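Local coordinates for protein enoyl-CoA hydratase (Mycobacterium thermoresistibile, PDB 3T3W) that probably catalyses the reversible hydration of enoyl-CoA thioesters in lipid metabolism, as a six-chain member of the crotonase superfamily, at residues S103-Y106 with L107-L111; R184-T187 with A188-A192; P221-A224 with L225-K229; T235-V238 with Q239-A243. One frame throughout, in Å; residues are numbered along the deposited sequence.

Contact 1: residues S103-Y106 with L107-L111; sequences SRRY and LEYSL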
loop_
_atom_site.group_PDB
_atom_site.type_symbol
_atom_site.label_atom_id
_atom_site.label_comp_id
_atom_site.label_asym_id
_atom_site.label_seq_id
_atom_site.Cartn_x
_atom_site.Cartn_y
_atom_site.Cartn_z
ATOM N N SER F 103 -6.969 6.779 -22.780
ATOM C CA SER F 103 -6.080 7.181 -21.691
ATOM C C SER F 103 -6.045 8.703 -21.543
ATOM O O SER F 103 -5.886 9.216 -20.428
ATOM C CB SER F 103 -4.670 6.572 -21.763
ATOM O OG SER F 103 -3.930 7.144 -22.790
ATOM N N ARG F 104 -6.194 9.419 -22.644
ATOM C CA ARG F 104 -6.169 10.867 -22.636
ATOM C C ARG F 104 -7.518 11.443 -22.204
ATOM O O ARG F 104 -7.639 12.121 -21.169
ATOM C CB ARG F 104 -5.779 11.391 -24.027
ATOM C CG ARG F 104 -5.766 12.915 -24.129
ATOM C CD ARG F 104 -5.632 13.397 -25.575
ATOM N NE ARG F 104 -5.965 14.829 -25.679
ATOM C CZ ARG F 104 -6.152 15.487 -26.819
ATOM N NH1 ARG F 104 -6.042 14.849 -27.989
ATOM N NH2 ARG F 104 -6.445 16.793 -26.801
ATOM N N ARG F 105 -8.562 11.180 -22.965
ATOM C CA ARG F 105 -9.814 11.937 -22.714
ATOM C C ARG F 105 -10.717 11.383 -21.610
ATOM O O ARG F 105 -11.581 12.101 -21.110
ATOM C CB ARG F 105 -10.620 12.077 -23.993
ATOM C CG ARG F 105 -9.909 12.936 -25.016
ATOM C CD ARG F 105 -10.879 13.239 -26.153
ATOM N NE ARG F 105 -10.402 14.262 -27.064
ATOM C CZ ARG F 105 -9.748 14.052 -28.195
ATOM N NH1 ARG F 105 -9.419 12.816 -28.574
ATOM N NH2 ARG F 105 -9.460 15.099 -28.984
ATOM N N TYR F 106 -10.528 10.122 -21.240
ATOM C CA TYR F 106 -11.301 9.538 -20.193
ATOM C C TYR F 106 -10.437 9.593 -18.910
ATOM O O TYR F 106 -10.685 10.425 -18.007
ATOM C CB TYR F 106 -11.782 8.146 -20.598
ATOM C CG TYR F 106 -12.665 8.129 -21.859
ATOM C CD1 TYR F 106 -13.396 9.262 -22.230
ATOM C CD2 TYR F 106 -12.815 6.968 -22.629
ATOM C CE1 TYR F 106 -14.202 9.230 -23.349
ATOM C CE2 TYR F 106 -13.635 6.933 -23.741
ATOM C CZ TYR F 106 -14.317 8.078 -24.097
ATOM O OH TYR F 106 -15.156 8.083 -25.202
ATOM N N LEU F 107 -9.353 8.848 -18.880
ATOM C CA LEU F 107 -8.580 8.706 -17.633
ATOM C C LEU F 107 -7.827 9.978 -17.211
ATOM O O LEU F 107 -7.992 10.465 -16.072
ATOM C CB LEU F 107 -7.599 7.552 -17.774
ATOM C CG LEU F 107 -6.889 7.112 -16.489
ATOM C CD1 LEU F 107 -7.900 6.584 -15.501
ATOM C CD2 LEU F 107 -5.855 6.044 -16.795
ATOM N N GLU F 108 -6.984 10.512 -18.096
ATOM C CA GLU F 108 -6.129 11.651 -17.757
ATOM C C GLU F 108 -6.975 12.909 -17.460
ATOM O O GLU F 108 -6.713 13.634 -16.492
ATOM C CB GLU F 108 -5.118 11.939 -18.882
ATOM C CG GLU F 108 -4.168 13.117 -18.668
ATOM C CD GLU F 108 -3.387 13.500 -19.927
ATOM O OE1 GLU F 108 -2.948 12.577 -20.665
ATOM O OE2 GLU F 108 -3.245 14.735 -20.189
ATOM N N TYR F 109 -8.013 13.149 -18.265
ATOM C CA TYR F 109 -8.875 14.301 -18.039
ATOM C C TYR F 109 -9.544 14.202 -16.683
ATOM O O TYR F 109 -9.543 15.152 -15.934
ATOM C CB TYR F 109 -9.940 14.382 -19.119
ATOM C CG TYR F 109 -9.535 15.028 -20.450
ATOM C CD1 TYR F 109 -8.211 15.329 -20.772
ATOM C CD2 TYR F 109 -10.510 15.297 -21.418
ATOM C CE1 TYR F 109 -7.866 15.895 -22.009
ATOM C CE2 TYR F 109 -10.164 15.869 -22.656
ATOM C CZ TYR F 109 -8.859 16.157 -22.953
ATOM O OH TYR F 109 -8.514 16.709 -24.209
ATOM N N SER F 110 -10.126 13.049 -16.383
ATOM C CA SER F 110 -10.893 12.890 -15.150
ATOM C C SER F 110 -9.956 13.034 -13.933
ATOM O O SER F 110 -10.323 13.675 -12.943
ATOM C CB SER F 110 -11.672 11.582 -15.130
ATOM O OG SER F 110 -12.811 11.602 -15.981
ATOM N N LEU F 111 -8.748 12.470 -14.004
ATOM C CA LEU F 111 -7.777 12.660 -12.917
ATOM C C LEU F 111 -7.335 14.119 -12.755
ATOM O O LEU F 111 -7.223 14.608 -11.634
ATOM C CB LEU F 111 -6.571 11.717 -13.086
ATOM C CG LEU F 111 -6.818 10.287 -12.629
ATOM C CD1 LEU F 111 -5.643 9.401 -13.100
ATOM C CD2 LEU F 111 -6.992 10.187 -11.102
HETATM O O HOH W 1 -13.427 12.104 -18.854
#
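Tyr109 lies against the backbone of Arg104 and Arg105, one ring face turned to the preceding turn of the helix. Arg105 CA stands 3.8 Å from the Tyr109 ring centroid and 18° off the ring normal, a CH-pi contact over the face. The Arg105 chain then runs alongside the ring, its CG 3.8 Å from Tyr109 CE2. Arg104 lies beside the same tyrosine and offers NH2 to Tyr109 OH at 3.3 Å, a weak bond because the angle at the hydrogen is only 121°; its guanidinium stands nearly perpendicular to the ring. With CG beside its backbone N (chi1 -82°), Tyr109 sends its hydroxyl back toward both arginines.

The backbone explains this i to i+5 pairing. Glu108 N reaches Ser103 O at 2.9 Å and Tyr109 N reaches Arg104 O at 3.1 Å, so helix 95-115 widens here into a pi-type turn. The alpha pattern returns with Ser110 N to Tyr106 O at 3.1 Å. A water donates to Arg105 O and to Ser110 OG, and that hydroxyl is also hydrogen-bonded to Leu134 O.

Farther out, Asp50 on helix 46-61 accepts from Tyr109 OH and forms a salt bridge with Arg105 NE. Tyr106 stacks on His81 and touches Glu163, a zinc ligand; its side chain is about 5 Å from the zinc ion.

Contact 2: residues R184-T187 with A188-A192; sequences RAMT and AEEVA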
loop_
_atom_site.group_PDB
_atom_site.type_symbol
_atom_site.label_atom_id
_atom_site.label_comp_id
_atom_site.label_asym_id
_atom_site.label_seq_id
_atom_site.Cartn_x
_atom_site.Cartn_y
_atom_site.Cartn_z
ATOM N N ARG F 184 -28.013 -2.543 -13.245
ATOM C CA ARG F 184 -29.147 -1.817 -12.713
ATOM C C ARG F 184 -28.825 -0.383 -12.334
ATOM O O ARG F 184 -27.651 -0.008 -12.102
ATOM C CB ARG F 184 -29.779 -2.546 -11.510
ATOM C CG ARG F 184 -29.033 -2.435 -10.207
ATOM C CD ARG F 184 -29.955 -2.926 -9.109
ATOM N NE ARG F 184 -29.358 -2.903 -7.794
ATOM C CZ ARG F 184 -29.346 -1.861 -6.974
ATOM N NH1 ARG F 184 -28.829 -1.964 -5.748
ATOM N NH2 ARG F 184 -29.818 -0.715 -7.358
ATOM N N ALA F 185 -29.887 0.407 -12.202
ATOM C CA ALA F 185 -29.734 1.802 -11.774
ATOM C C ALA F 185 -29.909 1.882 -10.262
ATOM O O ALA F 185 -30.565 1.016 -9.675
ATOM C CB ALA F 185 -30.766 2.669 -12.483
ATOM N N MET F 186 -29.294 2.887 -9.655
ATOM C CA MET F 186 -29.471 3.278 -8.269
ATOM C C MET F 186 -30.121 4.659 -8.172
ATOM O O MET F 186 -29.747 5.597 -8.890
ATOM C CB MET F 186 -28.098 3.367 -7.591
ATOM C CG MET F 186 -27.334 2.032 -7.629
ATOM S SD MET F 186 -25.641 2.247 -7.002
ATOM C CE MET F 186 -24.906 3.081 -8.362
ATOM N N THR F 187 -31.098 4.785 -7.300
ATOM C CA THR F 187 -31.683 6.092 -7.015
ATOM C C THR F 187 -30.703 6.974 -6.236
ATOM O O THR F 187 -29.727 6.511 -5.640
ATOM C CB THR F 187 -32.952 5.983 -6.178
ATOM O OG1 THR F 187 -32.606 5.452 -4.897
ATOM C CG2 THR F 187 -34.022 5.154 -6.894
ATOM N N ALA F 188 -30.977 8.269 -6.270
ATOM C CA ALA F 188 -30.232 9.262 -5.492
ATOM C C ALA F 188 -30.180 8.875 -4.021
ATOM O O ALA F 188 -29.131 8.988 -3.386
ATOM C CB ALA F 188 -30.851 10.659 -5.700
ATOM N N GLU F 189 -31.302 8.399 -3.478
ATOM C CA GLU F 189 -31.347 8.028 -2.055
ATOM C C GLU F 189 -30.406 6.860 -1.808
ATOM O O GLU F 189 -29.644 6.862 -0.837
ATOM C CB GLU F 189 -32.797 7.724 -1.620
ATOM C CG GLU F 189 -32.962 7.053 -0.270
ATOM C CD GLU F 189 -34.404 6.583 0.025
ATOM O OE1 GLU F 189 -35.024 5.870 -0.802
ATOM O OE2 GLU F 189 -34.922 6.910 1.107
ATOM N N GLU F 190 -30.399 5.893 -2.709
ATOM C CA GLU F 190 -29.496 4.743 -2.555
ATOM C C GLU F 190 -28.029 5.136 -2.558
ATOM O O GLU F 190 -27.259 4.667 -1.717
ATOM C CB GLU F 190 -29.791 3.650 -3.612
ATOM C CG GLU F 190 -28.876 2.453 -3.426
ATOM C CD GLU F 190 -29.113 1.327 -4.423
ATOM O OE1 GLU F 190 -30.003 1.448 -5.292
ATOM O OE2 GLU F 190 -28.431 0.283 -4.269
ATOM N N VAL F 191 -27.605 5.995 -3.491
ATOM C CA VAL F 191 -26.211 6.422 -3.524
ATOM C C VAL F 191 -25.894 7.381 -2.403
ATOM O O VAL F 191 -24.763 7.430 -1.978
ATOM C CB VAL F 191 -25.715 6.970 -4.908
ATOM C CG1 VAL F 191 -25.922 5.868 -5.979
ATOM C CG2 VAL F 191 -26.479 8.181 -5.346
ATOM N N ALA F 192 -26.859 8.158 -1.910
ATOM C CA ALA F 192 -26.591 8.974 -0.729
ATOM C C ALA F 192 -26.214 8.072 0.496
ATOM O O ALA F 192 -25.373 8.453 1.304
ATOM C CB ALA F 192 -27.820 9.859 -0.392
HETATM O O HOH W 2 -32.246 2.392 -5.985
HETATM O O HOH W 3 -34.856 5.006 -3.519
#
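Two torsion patterns bring Arg184 and Glu190 together end-on. Arg184 starts with CG between its backbone N and carbonyl carbon (chi1 76°) and then runs extended to NE; Glu190 has CG opposite its backbone N and stays straight, so the two chains arrive from opposite directions. Their flat groups meet edge to edge, with planes 21° apart. The grip is bidentate: Arg184 NH1 donates to Glu190 OE2 at 2.7 Å, and Arg184 NH2 donates to Glu190 OE1 at 3.0 Å. Each oxygen uses its syn lone pair, and both bonds are nearly straight, the shorter one 165° at the hydrogen. Arg184 NH2 also donates to Ala185 O at 3.0 Å, a second partner that fixes the rotation of the guanidinium.

Thr187 is the N-cap of helix 188-194. Its OG1 accepts from Glu190 N at 3.1 Å, while Thr187 O accepts from Val191 N, the first turn's i to i+4 bond. One water donates to Glu190 OE1 and accepts from Thr187 N; another joins Thr187 OG1 to Glu189 OE1. Next to the salt bridge, Met186 crosses Glu190 at about a right angle, with CB 3.5 Å from Glu190 OE1, and its CB also meets Val191 CG1 at 3.7 Å.

Lys175 and Glu178 of helix 173-182 extend the charge network to Glu190 OE2 and Arg184 NE. Strand 186-187 pairs through Met186 with Phe150 of strand 149-151, while Ala188 and Ala192 rest on Val200 of strand 199-201.

Contact 3: residues P221-A224 with L225-K229; sequences PPFA and LRQAK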
loop_
_atom_site.group_PDB
_atom_site.type_symbol
_atom_site.label_atom_id
_atom_site.label_comp_id
_atom_site.label_asym_id
_atom_site.label_seq_id
_atom_site.Cartn_x
_atom_site.Cartn_y
_atom_site.Cartn_z
ATOM N N PRO F 221 -10.948 30.846 3.162
ATOM C CA PRO F 221 -9.646 31.141 2.586
ATOM C C PRO F 221 -9.217 30.065 1.576
ATOM O O PRO F 221 -9.296 28.860 1.875
ATOM C CB PRO F 221 -8.707 31.149 3.802
ATOM C CG PRO F 221 -9.608 31.325 4.992
ATOM C CD PRO F 221 -10.861 30.602 4.613
ATOM N N PRO F 222 -8.804 30.492 0.373
ATOM C CA PRO F 222 -8.425 29.559 -0.665
ATOM C C PRO F 222 -7.330 28.572 -0.313
ATOM O O PRO F 222 -7.440 27.410 -0.706
ATOM C CB PRO F 222 -8.026 30.442 -1.846
ATOM C CG PRO F 222 -8.716 31.743 -1.601
ATOM C CD PRO F 222 -8.767 31.892 -0.115
ATOM N N PHE F 223 -6.302 28.961 0.437
ATOM C CA PHE F 223 -5.250 27.975 0.709
ATOM C C PHE F 223 -5.745 26.915 1.701
ATOM O O PHE F 223 -5.289 25.780 1.624
ATOM C CB PHE F 223 -3.931 28.601 1.194
ATOM C CG PHE F 223 -2.742 27.638 1.173
ATOM C CD1 PHE F 223 -2.324 27.029 -0.030
ATOM C CD2 PHE F 223 -2.037 27.350 2.335
ATOM C CE1 PHE F 223 -1.227 26.135 -0.049
ATOM C CE2 PHE F 223 -0.947 26.479 2.328
ATOM C CZ PHE F 223 -0.547 25.879 1.143
ATOM N N ALA F 224 -6.594 27.309 2.643
ATOM C CA ALA F 224 -7.180 26.367 3.618
ATOM C C ALA F 224 -8.080 25.375 2.892
ATOM O O ALA F 224 -8.097 24.205 3.216
ATOM C CB ALA F 224 -7.998 27.124 4.645
ATOM N N LEU F 225 -8.870 25.859 1.935
ATOM C CA LEU F 225 -9.689 24.962 1.063
ATOM C C LEU F 225 -8.830 24.008 0.265
ATOM O O LEU F 225 -9.136 22.821 0.172
ATOM C CB LEU F 225 -10.622 25.743 0.085
ATOM C CG LEU F 225 -11.730 26.585 0.738
ATOM C CD1 LEU F 225 -12.379 27.510 -0.306
ATOM C CD2 LEU F 225 -12.772 25.711 1.428
ATOM N N ARG F 226 -7.772 24.542 -0.344
ATOM C CA ARG F 226 -6.849 23.715 -1.129
ATOM C C ARG F 226 -6.280 22.589 -0.226
ATOM O O ARG F 226 -6.230 21.434 -0.632
ATOM C CB ARG F 226 -5.671 24.563 -1.654
ATOM C CG ARG F 226 -4.637 23.732 -2.412
ATOM C CD ARG F 226 -3.496 24.584 -3.023
ATOM N NE ARG F 226 -2.670 23.716 -3.890
ATOM C CZ ARG F 226 -2.028 24.105 -4.984
ATOM N NH1 ARG F 226 -1.345 23.201 -5.682
ATOM N NH2 ARG F 226 -2.043 25.378 -5.379
ATOM N N GLN F 227 -5.836 22.952 0.967
ATOM C CA GLN F 227 -5.160 21.945 1.780
ATOM C C GLN F 227 -6.141 20.993 2.495
ATOM O O GLN F 227 -5.775 19.837 2.712
ATOM C CB GLN F 227 -4.134 22.549 2.704
ATOM C CG GLN F 227 -2.933 23.237 1.973
ATOM C CD GLN F 227 -2.138 22.335 1.032
ATOM O OE1 GLN F 227 -2.571 22.024 -0.067
ATOM N NE2 GLN F 227 -0.982 21.866 1.501
ATOM N N ALA F 228 -7.382 21.421 2.753
ATOM C CA ALA F 228 -8.439 20.484 3.197
ATOM C C ALA F 228 -8.695 19.462 2.099
ATOM O O ALA F 228 -8.800 18.254 2.355
ATOM C CB ALA F 228 -9.764 21.199 3.540
ATOM N N LYS F 229 -8.810 19.943 0.873
ATOM C CA LYS F 229 -9.003 19.042 -0.276
ATOM C C LYS F 229 -7.809 18.085 -0.395
ATOM O O LYS F 229 -8.010 16.868 -0.575
ATOM C CB LYS F 229 -9.197 19.819 -1.583
ATOM C CG LYS F 229 -9.308 18.952 -2.826
ATOM C CD LYS F 229 -9.737 19.815 -4.011
ATOM C CE LYS F 229 -9.877 18.984 -5.274
ATOM N NZ LYS F 229 -10.859 19.590 -6.229
#
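Phe223 and Gln227, one turn apart at the start of helix 222-239, form an i to i+4 CH-pi pair. Gln227 CG sits over one ring face, 3.8 Å from the Phe223 centroid and 18° off the ring normal. The planes of the Gln227 amide and the ring are 15° apart, stacked. Bending at chi2 (-58°) turns the amide back so that it lies nearly parallel to the ring beyond its CZ rim, Gln227 CD 3.9 Å from Phe223 CZ.

This is the tight part, and neighbouring subunits complete it: Tyr99 of the second subunit meets Phe223 edge-to-face, and Thr254 of the fourth subunit bonds to Gln227 NE2. Arg226 approaches more loosely, its extended chain bringing CD to 4.0 Å from Phe223 CD1 before NH1 leaves for Ser103 of the second subunit. Pro222 is the exposed residue of the group, its CB directed away from residues 225-229, although it packs on Glu96 of the second subunit.

Pro221 is the N-cap, and both prolines, lacking an N-H, fit a first turn in which that donor would have no helical acceptor. The bond series opens there: Leu225 N donates to Pro221 O at 3.0 Å, while Leu225 CG lies 3.5 Å from that same Pro221 O.

Contact 4: residues T235-V238 with Q239-A243; sequences TLDV and QGFYA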
loop_
_atom_site.group_PDB
_atom_site.type_symbol
_atom_site.label_atom_id
_atom_site.label_comp_id
_atom_site.label_asym_id
_atom_site.label_seq_id
_atom_site.Cartn_x
_atom_site.Cartn_y
_atom_site.Cartn_z
ATOM N N THR F 235 -4.924 11.310 1.475
ATOM C CA THR F 235 -5.313 10.129 2.231
ATOM C C THR F 235 -5.787 9.010 1.261
ATOM O O THR F 235 -5.340 7.882 1.362
ATOM C CB THR F 235 -6.388 10.420 3.298
ATOM O OG1 THR F 235 -5.812 11.262 4.307
ATOM C CG2 THR F 235 -6.873 9.123 3.967
ATOM N N LEU F 236 -6.646 9.354 0.304
ATOM C CA LEU F 236 -7.116 8.398 -0.716
ATOM C C LEU F 236 -5.982 7.845 -1.570
ATOM O O LEU F 236 -5.892 6.623 -1.806
ATOM C CB LEU F 236 -8.183 9.036 -1.608
ATOM C CG LEU F 236 -9.532 9.327 -0.959
ATOM C CD1 LEU F 236 -10.452 10.148 -1.859
ATOM C CD2 LEU F 236 -10.235 8.057 -0.503
ATOM N N ASP F 237 -5.044 8.700 -1.954
ATOM C CA ASP F 237 -3.907 8.193 -2.730
ATOM C C ASP F 237 -2.938 7.290 -1.906
ATOM O O ASP F 237 -2.449 6.280 -2.442
ATOM C CB ASP F 237 -3.187 9.382 -3.390
ATOM C CG ASP F 237 -3.973 9.934 -4.563
ATOM O OD1 ASP F 237 -4.595 9.116 -5.303
ATOM O OD2 ASP F 237 -3.939 11.184 -4.808
ATOM N N VAL F 238 -2.726 7.606 -0.622
ATOM C CA VAL F 238 -2.022 6.687 0.291
ATOM C C VAL F 238 -2.744 5.348 0.419
ATOM O O VAL F 238 -2.102 4.290 0.435
ATOM C CB VAL F 238 -1.717 7.335 1.648
ATOM C CG1 VAL F 238 -1.159 6.316 2.629
ATOM C CG2 VAL F 238 -0.742 8.524 1.413
ATOM N N GLN F 239 -4.072 5.407 0.520
ATOM C CA GLN F 239 -4.927 4.212 0.498
ATOM C C GLN F 239 -4.837 3.425 -0.797
ATOM O O GLN F 239 -5.276 2.281 -0.821
ATOM C CB GLN F 239 -6.393 4.556 0.733
ATOM C CG GLN F 239 -6.721 5.041 2.141
ATOM C CD GLN F 239 -8.184 5.457 2.284
ATOM O OE1 GLN F 239 -8.967 5.456 1.299
ATOM N NE2 GLN F 239 -8.599 5.744 3.523
ATOM N N GLY F 240 -4.350 4.021 -1.864
ATOM C CA GLY F 240 -4.166 3.323 -3.139
ATOM C C GLY F 240 -4.984 3.840 -4.304
ATOM O O GLY F 240 -4.980 3.222 -5.376
ATOM N N PHE F 241 -5.638 4.991 -4.164
ATOM C CA PHE F 241 -6.533 5.459 -5.201
ATOM C C PHE F 241 -5.875 5.613 -6.570
ATOM O O PHE F 241 -6.323 5.002 -7.534
ATOM C CB PHE F 241 -7.264 6.749 -4.770
ATOM C CG PHE F 241 -8.224 7.250 -5.784
ATOM C CD1 PHE F 241 -9.429 6.599 -5.983
ATOM C CD2 PHE F 241 -7.955 8.362 -6.549
ATOM C CE1 PHE F 241 -10.338 7.016 -6.957
ATOM C CE2 PHE F 241 -8.892 8.805 -7.510
ATOM C CZ PHE F 241 -10.059 8.110 -7.736
ATOM N N TYR F 242 -4.806 6.417 -6.671
ATOM C CA TYR F 242 -4.116 6.576 -7.959
ATOM C C TYR F 242 -3.703 5.224 -8.549
ATOM O O TYR F 242 -3.989 4.934 -9.718
ATOM C CB TYR F 242 -2.856 7.435 -7.791
ATOM C CG TYR F 242 -2.140 7.665 -9.109
ATOM C CD1 TYR F 242 -1.072 6.856 -9.529
ATOM C CD2 TYR F 242 -2.505 8.721 -9.920
ATOM C CE1 TYR F 242 -0.411 7.127 -10.724
ATOM C CE2 TYR F 242 -1.858 8.950 -11.163
ATOM C CZ TYR F 242 -0.812 8.152 -11.535
ATOM O OH TYR F 242 -0.101 8.421 -12.748
ATOM N N ALA F 243 -3.047 4.400 -7.760
ATOM C CA ALA F 243 -2.556 3.093 -8.239
ATOM C C ALA F 243 -3.722 2.180 -8.685
ATOM O O ALA F 243 -3.613 1.507 -9.708
ATOM C CB ALA F 243 -1.696 2.385 -7.155
HETATM O O HOH W 4 -1.914 5.352 -5.075
#
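Phe241 N donates to Leu236 O at 2.9 Å and 161°, the i to i+5 bond of a Schellman motif. Its companion runs from Gly240 N to Asp237 O at 3.0 Å, a bond made from above the carbonyl plane. Gly240 has a positive phi of 117°, where a CB would be jammed against the preceding carbonyl oxygen, and it is also the N-cap of helix 241-263. Gln239 N to Thr235 O, 2.9 Å, is the last regular turn before this break.

Across the junction Asp237 OD1 accepts a weak bond from Tyr242 N at 3.0 Å, bent to 131°, and lies at the edge of the Phe241 ring, in its plane. The other oxygen of Asp237, OD2, is taken by a salt bridge with Arg114. A water donates to Asp237 O and accepts from Ala243 N.

The apolar packing follows: Leu236 CB meets Phe241 CB at 4.0 Å, and Gln239, extended beyond CG, lays OE1 3.4 Å from Leu236 CD2.

Helix 222-239 thus passes into helix 241-263 beside Arg114 of helix 95-115, with Trp169 of helix 167-171 edge-to-face on Phe241, while Tyr242 stacks on Tyr242 of the second subunit.

All four contacts are local, but their settings differ. Contact 3, though centred about 22 Å from the chain's centre, is the buried one, lying at subunit interfaces with other subunits within reach of most of its residues; contacts 1, 2 and 4 are partly buried, with exposed residues in 1 and 2. Contact 1, mid-helix, mixes arginine-tyrosine packing with a widened turn. Contacts 3 and 4 share helix 222-239, at its start and end. Both touch the second subunit, as does contact 1, whose Ser103 bonds to Arg226 there, the counterpart of the Arg226 in contact 3. Contact 2, the strand-to-helix junction, depends on a salt bridge and side-chain cap. Contacts 1 and 4 touch: Leu111 CD1 meets Tyr242 CE2 at 4.3 Å.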